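PDB 6ZTU: cyclodipeptide synthase, BtCDPS from Bacillus thermoamylovorans, which probably acts as an aminoacyltransferase that joins two aminoacyl groups into a cyclodipeptide, as in other enzymes of the cyclodipeptide synthase family. Local coordinates for residues S38-S41 with Q42-H46. Numbering follows the deposited sequence.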
loop_
_atom_site.group_PDB
_atom_site.type_symbol
_atom_site.label_atom_id
_atom_site.label_comp_id
_atom_site.label_asym_id
_atom_site.label_seq_id
_atom_site.Cartn_x
_atom_site.Cartn_y
_atom_site.Cartn_z
ATOM N N SER A 38 12.640 -3.119 -5.125
ATOM C CA SER A 38 13.754 -3.881 -4.564
ATOM C C SER A 38 13.824 -3.798 -3.045
ATOM O O SER A 38 14.467 -4.651 -2.422
ATOM C CB SER A 38 15.079 -3.399 -5.161
ATOM O OG SER A 38 15.082 -1.988 -5.307
ATOM N N LYS A 39 13.190 -2.792 -2.439
ATOM C CA LYS A 39 13.204 -2.650 -0.986
ATOM C C LYS A 39 12.681 -3.899 -0.283
ATOM O O LYS A 39 13.157 -4.244 0.806
ATOM C CB LYS A 39 12.371 -1.435 -0.588
ATOM C CG LYS A 39 12.250 -1.201 0.901
ATOM C CD LYS A 39 13.194 -0.119 1.327
ATOM C CE LYS A 39 13.017 0.255 2.771
ATOM N NZ LYS A 39 14.215 1.029 3.157
ATOM N N PHE A 40 11.712 -4.590 -0.882
ATOM C CA PHE A 40 11.005 -5.675 -0.198
ATOM C C PHE A 40 11.684 -7.014 -0.478
ATOM O O PHE A 40 11.137 -7.928 -1.094
ATOM C CB PHE A 40 9.536 -5.675 -0.590
ATOM C CG PHE A 40 8.809 -4.465 -0.103
ATOM C CD1 PHE A 40 8.317 -4.415 1.189
ATOM C CD2 PHE A 40 8.657 -3.361 -0.922
ATOM C CE1 PHE A 40 7.657 -3.284 1.654
ATOM C CE2 PHE A 40 8.005 -2.225 -0.470
ATOM C CZ PHE A 40 7.503 -2.189 0.824
ATOM N N SER A 41 12.913 -7.104 0.013
ATOM C CA SER A 41 13.653 -8.349 0.072
ATOM C C SER A 41 13.061 -9.264 1.141
ATOM O O SER A 41 12.246 -8.854 1.972
ATOM C CB SER A 41 15.116 -8.072 0.403
ATOM O OG SER A 41 15.218 -7.520 1.711
ATOM N N GLN A 42 13.507 -10.520 1.131
ATOM C CA GLN A 42 13.133 -11.433 2.204
ATOM C C GLN A 42 13.493 -10.848 3.565
ATOM O O GLN A 42 12.673 -10.841 4.492
ATOM C CB GLN A 42 13.819 -12.784 1.992
ATOM C CG GLN A 42 13.541 -13.794 3.078
ATOM C CD GLN A 42 14.231 -15.118 2.816
ATOM O OE1 GLN A 42 15.294 -15.162 2.200
ATOM N NE2 GLN A 42 13.624 -16.205 3.273
ATOM N N ASN A 43 14.715 -10.327 3.700
ATOM C CA ASN A 43 15.157 -9.801 4.990
ATOM C C ASN A 43 14.292 -8.636 5.461
ATOM O O ASN A 43 13.937 -8.562 6.644
ATOM C CB ASN A 43 16.618 -9.366 4.913
ATOM C CG ASN A 43 17.207 -9.083 6.277
ATOM O OD1 ASN A 43 17.066 -9.880 7.204
ATOM N ND2 ASN A 43 17.854 -7.929 6.417
ATOM N N TYR A 44 13.971 -7.703 4.561
ATOM C CA TYR A 44 13.179 -6.540 4.956
ATOM C C TYR A 44 11.760 -6.942 5.337
ATOM O O TYR A 44 11.202 -6.434 6.319
ATOM C CB TYR A 44 13.152 -5.510 3.831
ATOM C CG TYR A 44 12.418 -4.230 4.180
ATOM C CD1 TYR A 44 12.936 -3.345 5.116
ATOM C CD2 TYR A 44 11.206 -3.912 3.578
ATOM C CE1 TYR A 44 12.274 -2.172 5.441
ATOM C CE2 TYR A 44 10.534 -2.727 3.892
ATOM C CZ TYR A 44 11.075 -1.865 4.827
ATOM O OH TYR A 44 10.420 -0.695 5.162
ATOM N N ILE A 45 11.155 -7.849 4.568
ATOM C CA ILE A 45 9.815 -8.319 4.911
ATOM C C ILE A 45 9.823 -8.968 6.296
ATOM O O ILE A 45 8.925 -8.734 7.117
ATOM C CB ILE A 45 9.292 -9.264 3.809
ATOM C CG1 ILE A 45 8.868 -8.445 2.582
ATOM C CG2 ILE A 45 8.138 -10.116 4.320
ATOM C CD1 ILE A 45 8.611 -9.272 1.321
ATOM N N HIS A 46 10.866 -9.746 6.600
ATOM C CA HIS A 46 10.984 -10.306 7.943
ATOM C C HIS A 46 11.112 -9.212 8.997
ATOM O O HIS A 46 10.497 -9.293 10.066
ATOM C CB HIS A 46 12.171 -11.269 8.009
ATOM C CG HIS A 46 11.825 -12.669 7.600
ATOM N ND1 HIS A 46 11.570 -13.672 8.514
ATOM C CD2 HIS A 46 11.668 -13.226 6.375
ATOM C CE1 HIS A 46 11.282 -14.789 7.868
ATOM N NE2 HIS A 46 11.332 -14.545 6.569
#
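Ser41 is the N-cap of helix 42-55 and its side chain takes the N-H of Tyr44, a worked example of how a loop hands the chain to a helix, here after strand 28-32 of a Rossmann-like fold. Ser41 OG accepts from Tyr44 N at 3.1 Å, three residues on, while Ser41 O takes Ile45 N at 3.0 Å in the first regular helical bond, nearly straight at 170°. The serine reaches the first of these because chi1 of 65° swings OG between its own N and carbonyl carbon, toward the first turn of the helix. Just before the cap, Phe40 centres an inverse gamma turn, closed by a weak bond from Ser41 N to Lys39 O, and Phe40 O accepts a hydrogen bond from Arg92 NH1 of helix 79-103.

Aromatic and aliphatic contacts join the loop to the first turn of the helix. The Tyr44 ring directs an edge at the face of Phe40 in an offset edge-to-face pair, planes at 68° and centroids 5.5 Å apart. Lys39, bent at chi2, lies across one face of the same tyrosine in a CH-pi contact. Ile45 CD1 lies 3.7 Å from Phe40 O and also approaches Phe40 CB. Phe40 also meets His201, and its side chain lies about 6 Å from the bound (2S)-hexane-1,2-diol. Over the Tyr44 face, the nearest atom of the Lys39 side chain is CE, 3.5 Å from Tyr44 CZ.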